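Local coordinates for protein lasso peptide isopeptidase AtxE2 (Asticcacaulis excentricus, PDB 5TXE) that hydrolyses the isopeptide bond of the threaded lasso peptides astexin-2 and astexin-3, turning them into linear peptides, at residues R372-L377 against P386-N391; G67-F72 against V90-G95. The protein carries 1 engineered substitution. All blocks are in the same frame, centred on the assembly; numbering follows the deposited sequence.

Both contacts lie within antiparallel beta hairpins of neighbouring four- and five-stranded sheets, away from the catalytic residues. These sheets are consistent with neighbouring blades of the beta-propeller of the S9 family. The contact centres lie about 11 Å apart. Contact 2 is the more buried: its strands keep a regular register and pack apolar side chains on both faces. Contact 1 is only partly buried, is broken by a beta bulge and adds three bridging waters to its backbone bonds. The two meet largely by side-chain packing. CD2 of L374 packs on the ring of F72, the rings of Y388 and F72 meet at about 55°, and L387 packs on K91 and A92.

Contact 1: residues R372-L377 against P386-N391; sequences RRLVTL and PLYDPN
L374 of strand 373-377 pairs with both L387 and Y388 of strand 386-388, which makes a classic beta bulge in an antiparallel hairpin. These are the last two strands of a four-stranded sheet, consistent with a blade of the S9-family beta-propeller, and 386-388 lies on its outer edge.

Three backbone hydrogen bonds join the strands. L374 N gives to Y388 O at 2.8 Å, in the carbonyl plane. L374 O takes two donors from the same face of its plane, L387 N at 3.0 Å and Y388 N at 3.1 Å. The second donor stands 44° out of that plane. The register shifts by one residue here, and V375 faces P386 as a non-hydrogen-bonded pair.

Apolar contact is modest. L374 CD2 meets Y388 CB at 4.2 Å, and L374 CB meets L387 CB at 4.3 Å. F72 of strand 69-78 lies against both L374 and Y388. P390 CD makes a van der Waals contact with R372 O.

Across the two segments the polar side chains meet through water. R373 has CG between its backbone N and carbonyl carbon (chi1 62°), and its chain then runs extended past D389. CB lies over the carboxylate, while NH1 reaches P386 CG. The guanidinium and carboxylate planes are 63° apart, and a water links NH1 to D389 OD2. Q370 also bonds D389 OD2. R373 NE is held by Q365. Another water joins T376 OG1 to P386 O.

D389 OD1 closes an Asx turn by accepting from N391 N at 2.9 Å. A water that accepts from N391 ND2 donates to both R372 O and D389 OD1.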
loop_
_atom_site.group_PDB
_atom_site.type_symbol
_atom_site.label_atom_id
_atom_site.label_comp_id
_atom_site.label_asym_id
_atom_site.label_seq_id
_atom_site.Cartn_x
_atom_site.Cartn_y
_atom_site.Cartn_z
ATOM N N ARG A 372 -2.036 3.763 -12.925
ATOM C CA ARG A 372 -2.974 4.687 -12.446
ATOM C C ARG A 372 -3.128 5.929 -13.359
ATOM O O ARG A 372 -2.148 6.602 -13.733
ATOM C CB ARG A 372 -2.618 5.100 -11.020
ATOM C CG ARG A 372 -3.794 5.540 -10.207
ATOM C CD ARG A 372 -3.416 5.752 -8.745
ATOM N NE ARG A 372 -3.132 4.472 -8.125
ATOM C CZ ARG A 372 -2.385 4.328 -7.041
ATOM N NH1 ARG A 372 -1.851 5.383 -6.432
ATOM N NH2 ARG A 372 -2.188 3.128 -6.529
ATOM N N ARG A 373 -4.388 6.227 -13.671
ATOM C CA ARG A 373 -4.745 7.369 -14.459
ATOM C C ARG A 373 -6.072 7.907 -13.977
ATOM O O ARG A 373 -6.746 7.288 -13.129
ATOM C CB ARG A 373 -4.888 6.915 -15.897
ATOM C CG ARG A 373 -5.978 5.911 -16.055
ATOM C CD ARG A 373 -6.359 5.678 -17.485
ATOM N NE ARG A 373 -7.331 4.612 -17.527
ATOM C CZ ARG A 373 -7.901 4.100 -18.634
ATOM N NH1 ARG A 373 -7.615 4.536 -19.859
ATOM N NH2 ARG A 373 -8.765 3.111 -18.499
ATOM N N LEU A 374 -6.434 9.063 -14.498
ATOM C CA LEU A 374 -7.751 9.626 -14.237
ATOM C C LEU A 374 -8.722 9.288 -15.379
ATOM O O LEU A 374 -8.359 9.282 -16.540
ATOM C CB LEU A 374 -7.685 11.122 -14.074
ATOM C CG LEU A 374 -7.347 11.769 -12.731
ATOM C CD1 LEU A 374 -6.736 10.832 -11.731
ATOM C CD2 LEU A 374 -6.521 13.000 -12.946
ATOM N N VAL A 375 -9.975 9.111 -15.003
ATOM C CA VAL A 375 -11.015 8.552 -15.815
ATOM C C VAL A 375 -12.297 9.248 -15.401
ATOM O O VAL A 375 -12.388 9.750 -14.260
ATOM C CB VAL A 375 -10.956 7.054 -15.492
ATOM C CG1 VAL A 375 -12.159 6.473 -14.802
ATOM C CG2 VAL A 375 -10.304 6.249 -16.574
ATOM N N THR A 376 -13.255 9.376 -16.333
ATOM C CA THR A 376 -14.634 9.806 -15.969
ATOM C C THR A 376 -15.602 8.682 -16.168
ATOM O O THR A 376 -15.511 7.925 -17.102
ATOM C CB THR A 376 -15.168 11.044 -16.754
ATOM O OG1 THR A 376 -15.153 10.760 -18.143
ATOM C CG2 THR A 376 -14.317 12.229 -16.550
ATOM N N LEU A 377 -16.503 8.532 -15.238
ATOM C CA LEU A 377 -17.478 7.478 -15.330
ATOM C C LEU A 377 -18.864 8.144 -15.479
ATOM O O LEU A 377 -19.278 8.938 -14.636
ATOM C CB LEU A 377 -17.381 6.645 -14.075
ATOM C CG LEU A 377 -17.649 5.152 -14.179
ATOM C CD1 LEU A 377 -17.214 4.536 -15.485
ATOM C CD2 LEU A 377 -16.892 4.439 -13.093
ATOM N N PRO A 386 -11.249 7.815 -20.581
ATOM C CA PRO A 386 -9.982 8.435 -20.188
ATOM C C PRO A 386 -10.153 9.900 -20.008
ATOM O O PRO A 386 -10.854 10.487 -20.776
ATOM C CB PRO A 386 -9.087 8.252 -21.417
ATOM C CG PRO A 386 -9.680 7.152 -22.186
ATOM C CD PRO A 386 -11.159 7.169 -21.897
ATOM N N LEU A 387 -9.578 10.455 -18.960
ATOM C CA LEU A 387 -9.495 11.893 -18.779
ATOM C C LEU A 387 -8.027 12.357 -18.826
ATOM O O LEU A 387 -7.713 13.263 -19.542
ATOM C CB LEU A 387 -10.123 12.280 -17.456
ATOM C CG LEU A 387 -10.025 13.757 -17.138
ATOM C CD1 LEU A 387 -10.792 14.612 -18.132
ATOM C CD2 LEU A 387 -10.552 13.986 -15.735
ATOM N N TYR A 388 -7.142 11.714 -18.062
ATOM C CA TYR A 388 -5.713 12.073 -18.010
ATOM C C TYR A 388 -4.829 10.869 -17.638
ATOM O O TYR A 388 -5.027 10.259 -16.582
ATOM C CB TYR A 388 -5.460 13.189 -16.994
ATOM C CG TYR A 388 -4.017 13.558 -16.877
ATOM C CD1 TYR A 388 -3.441 14.421 -17.772
ATOM C CD2 TYR A 388 -3.212 13.015 -15.878
ATOM C CE1 TYR A 388 -2.102 14.768 -17.675
ATOM C CE2 TYR A 388 -1.853 13.329 -15.765
ATOM C CZ TYR A 388 -1.296 14.207 -16.656
ATOM O OH TYR A 388 0.046 14.525 -16.549
ATOM N N ASP A 389 -3.863 10.545 -18.498
ATOM C CA ASP A 389 -2.953 9.444 -18.248
ATOM C C ASP A 389 -1.543 10.002 -18.212
ATOM O O ASP A 389 -1.060 10.459 -19.234
ATOM C CB ASP A 389 -3.081 8.368 -19.291
ATOM C CG ASP A 389 -2.344 7.062 -18.883
ATOM O OD1 ASP A 389 -1.434 7.127 -18.003
ATOM O OD2 ASP A 389 -2.668 5.984 -19.443
ATOM N N PRO A 390 -0.883 9.986 -17.024
ATOM C CA PRO A 390 0.436 10.571 -16.936
ATOM C C PRO A 390 1.451 9.674 -17.610
ATOM O O PRO A 390 2.588 10.073 -17.709
ATOM C CB PRO A 390 0.692 10.656 -15.413
ATOM C CG PRO A 390 -0.070 9.522 -14.854
ATOM C CD PRO A 390 -1.280 9.352 -15.749
ATOM N N ASN A 391 1.091 8.464 -18.023
ATOM C CA ASN A 391 2.004 7.661 -18.800
ATOM C C ASN A 391 1.627 7.579 -20.327
ATOM O O ASN A 391 0.516 7.842 -20.690
ATOM C CB ASN A 391 2.100 6.292 -18.140
ATOM C CG ASN A 391 2.812 6.358 -16.788
ATOM O OD1 ASN A 391 3.984 6.747 -16.712
ATOM N ND2 ASN A 391 2.113 6.018 -15.724
HETATM O O HOH W 1 -0.732 5.608 -16.128
HETATM O O HOH W 2 -5.538 6.327 -20.757
HETATM O O HOH W 3 -13.500 11.678 -19.826
#

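Contact 2: residues G67-F72 against V90-G95; sequences GRYVAF and VKATDG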
loop_
_atom_site.group_PDB
_atom_site.type_symbol
_atom_site.label_atom_id
_atom_site.label_comp_id
_atom_site.label_asym_id
_atom_site.label_seq_id
_atom_site.Cartn_x
_atom_site.Cartn_y
_atom_site.Cartn_z
ATOM N N GLY A 67 -16.814 22.307 -10.096
ATOM C CA GLY A 67 -16.717 20.994 -10.771
ATOM C C GLY A 67 -16.008 20.925 -12.115
ATOM O O GLY A 67 -15.919 19.855 -12.714
ATOM N N ARG A 68 -15.516 22.046 -12.617
ATOM C CA ARG A 68 -14.965 22.060 -13.972
ATOM C C ARG A 68 -13.498 21.652 -14.076
ATOM O O ARG A 68 -13.029 21.387 -15.165
ATOM C CB ARG A 68 -15.233 23.422 -14.642
ATOM C CG ARG A 68 -16.728 23.549 -15.070
ATOM C CD ARG A 68 -17.164 24.812 -15.842
ATOM N NE ARG A 68 -16.391 25.956 -15.349
ATOM C CZ ARG A 68 -15.636 26.760 -16.098
ATOM N NH1 ARG A 68 -15.583 26.618 -17.422
ATOM N NH2 ARG A 68 -14.940 27.731 -15.514
ATOM N N TYR A 69 -12.787 21.614 -12.945
ATOM C CA TYR A 69 -11.367 21.255 -12.932
ATOM C C TYR A 69 -11.081 20.196 -11.871
ATOM O O TYR A 69 -11.781 20.103 -10.865
ATOM C CB TYR A 69 -10.489 22.507 -12.721
ATOM C CG TYR A 69 -10.614 23.457 -13.866
ATOM C CD1 TYR A 69 -9.839 23.297 -15.008
ATOM C CD2 TYR A 69 -11.563 24.510 -13.842
ATOM C CE1 TYR A 69 -9.977 24.163 -16.088
ATOM C CE2 TYR A 69 -11.710 25.371 -14.928
ATOM C CZ TYR A 69 -10.924 25.181 -16.050
ATOM O OH TYR A 69 -11.052 26.024 -17.136
ATOM N N VAL A 70 -10.079 19.368 -12.130
ATOM C CA VAL A 70 -9.600 18.424 -11.134
ATOM C C VAL A 70 -8.116 18.690 -10.894
ATOM O O VAL A 70 -7.353 18.874 -11.830
ATOM C CB VAL A 70 -9.843 16.970 -11.543
ATOM C CG1 VAL A 70 -9.186 16.605 -12.850
ATOM C CG2 VAL A 70 -9.395 16.031 -10.428
ATOM N N ALA A 71 -7.734 18.727 -9.628
ATOM C CA ALA A 71 -6.358 18.940 -9.213
ATOM C C ALA A 71 -5.838 17.684 -8.495
ATOM O O ALA A 71 -6.568 17.030 -7.727
ATOM C CB ALA A 71 -6.283 20.138 -8.277
ATOM N N PHE A 72 -4.576 17.360 -8.754
ATOM C CA PHE A 72 -3.962 16.148 -8.243
ATOM C C PHE A 72 -2.451 16.233 -8.442
ATOM O O PHE A 72 -1.996 16.988 -9.298
ATOM C CB PHE A 72 -4.498 14.931 -8.997
ATOM C CG PHE A 72 -4.346 15.018 -10.500
ATOM C CD1 PHE A 72 -5.198 15.778 -11.244
ATOM C CD2 PHE A 72 -3.330 14.353 -11.152
ATOM C CE1 PHE A 72 -5.065 15.846 -12.627
ATOM C CE2 PHE A 72 -3.165 14.437 -12.514
ATOM C CZ PHE A 72 -4.043 15.183 -13.266
ATOM N N VAL A 90 -3.500 20.490 -12.823
ATOM C CA VAL A 90 -4.896 20.896 -12.931
ATOM C C VAL A 90 -5.349 20.531 -14.334
ATOM O O VAL A 90 -4.651 20.761 -15.281
ATOM C CB VAL A 90 -5.059 22.380 -12.694
ATOM C CG1 VAL A 90 -6.477 22.809 -13.018
ATOM C CG2 VAL A 90 -4.754 22.717 -11.244
ATOM N N LYS A 91 -6.488 19.882 -14.444
ATOM C CA LYS A 91 -6.999 19.385 -15.726
ATOM C C LYS A 91 -8.518 19.659 -15.803
ATOM O O LYS A 91 -9.253 19.368 -14.851
ATOM C CB LYS A 91 -6.750 17.902 -15.809
ATOM C CG LYS A 91 -7.479 17.194 -16.925
ATOM C CD LYS A 91 -6.933 17.584 -18.276
ATOM C CE LYS A 91 -7.406 16.559 -19.300
ATOM N NZ LYS A 91 -6.854 16.818 -20.632
ATOM N N ALA A 92 -8.979 20.227 -16.907
ATOM C CA ALA A 92 -10.431 20.504 -17.074
ATOM C C ALA A 92 -11.155 19.190 -17.172
ATOM O O ALA A 92 -10.726 18.295 -17.910
ATOM C CB ALA A 92 -10.693 21.332 -18.317
ATOM N N THR A 93 -12.242 19.059 -16.426
ATOM C CA THR A 93 -12.971 17.813 -16.432
ATOM C C THR A 93 -13.707 17.558 -17.739
ATOM O O THR A 93 -14.060 16.428 -18.000
ATOM C CB THR A 93 -13.927 17.715 -15.267
ATOM O OG1 THR A 93 -14.804 18.843 -15.294
ATOM C CG2 THR A 93 -13.160 17.762 -13.993
ATOM N N ASP A 94 -13.861 18.545 -18.608
ATOM C CA ASP A 94 -14.506 18.282 -19.932
ATOM C C ASP A 94 -13.607 17.636 -20.972
ATOM O O ASP A 94 -14.049 17.305 -22.052
ATOM C CB ASP A 94 -15.154 19.563 -20.516
ATOM C CG ASP A 94 -14.142 20.632 -20.931
ATOM O OD1 ASP A 94 -12.935 20.354 -21.112
ATOM O OD2 ASP A 94 -14.574 21.795 -21.070
ATOM N N GLY A 95 -12.320 17.491 -20.680
ATOM C CA GLY A 95 -11.447 16.802 -21.613
ATOM C C GLY A 95 -10.926 17.620 -22.766
ATOM O O GLY A 95 -10.135 17.121 -23.544
HETATM O O HOH W 4 -14.236 21.109 -17.505
#
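The open end of the beta hairpin of strands 69-78 and 83-92 brings Y69, V70 and A71 opposite A92, K91 and V90. The strands belong to a five-stranded antiparallel sheet, probably an S9-family propeller blade. V70 and K91 form the hydrogen-bonded pair. V70 N gives to K91 O at 2.8 Å, and K91 N returns to V70 O at 2.9 Å.

Y69-A92 and A71-V90 are non-hydrogen-bonded pairs, with their side chains on one face. The Y69 ring lies obliquely along the other strand. CE1 touches A92 CB at 3.7 Å, and CD1 meets V90 CG1 at 3.9 Å. A71 CB packs on V90 CG2. W134 and L141 of the next sheet close over parts of this face.

On the other face, V70 CG1 lies between its backbone N and carbonyl carbon (chi1 59°). CG1 reaches K91 O at 3.4 Å and packs on K91 CB. K91 CB also meets the edge of the F72 ring. The lysine bends at chi2, and its NZ is held by T97 O.

T93 closes the strand end. Its N gives to R68 O at 2.8 Å, from 43° above the carbonyl plane. Its OG1 gives to G67 O at 3.0 Å, in plane and on a lone pair. A water donates to R68 O and accepts from D94 N. T93 is also the second residue of a type I turn from A92 to G95.

T93 therefore ties down two successive carbonyls, through its amide and its hydroxyl. With the water, three polar contacts hold the residues that precede strand 69-72, while the paired strands add apolar packing on both faces.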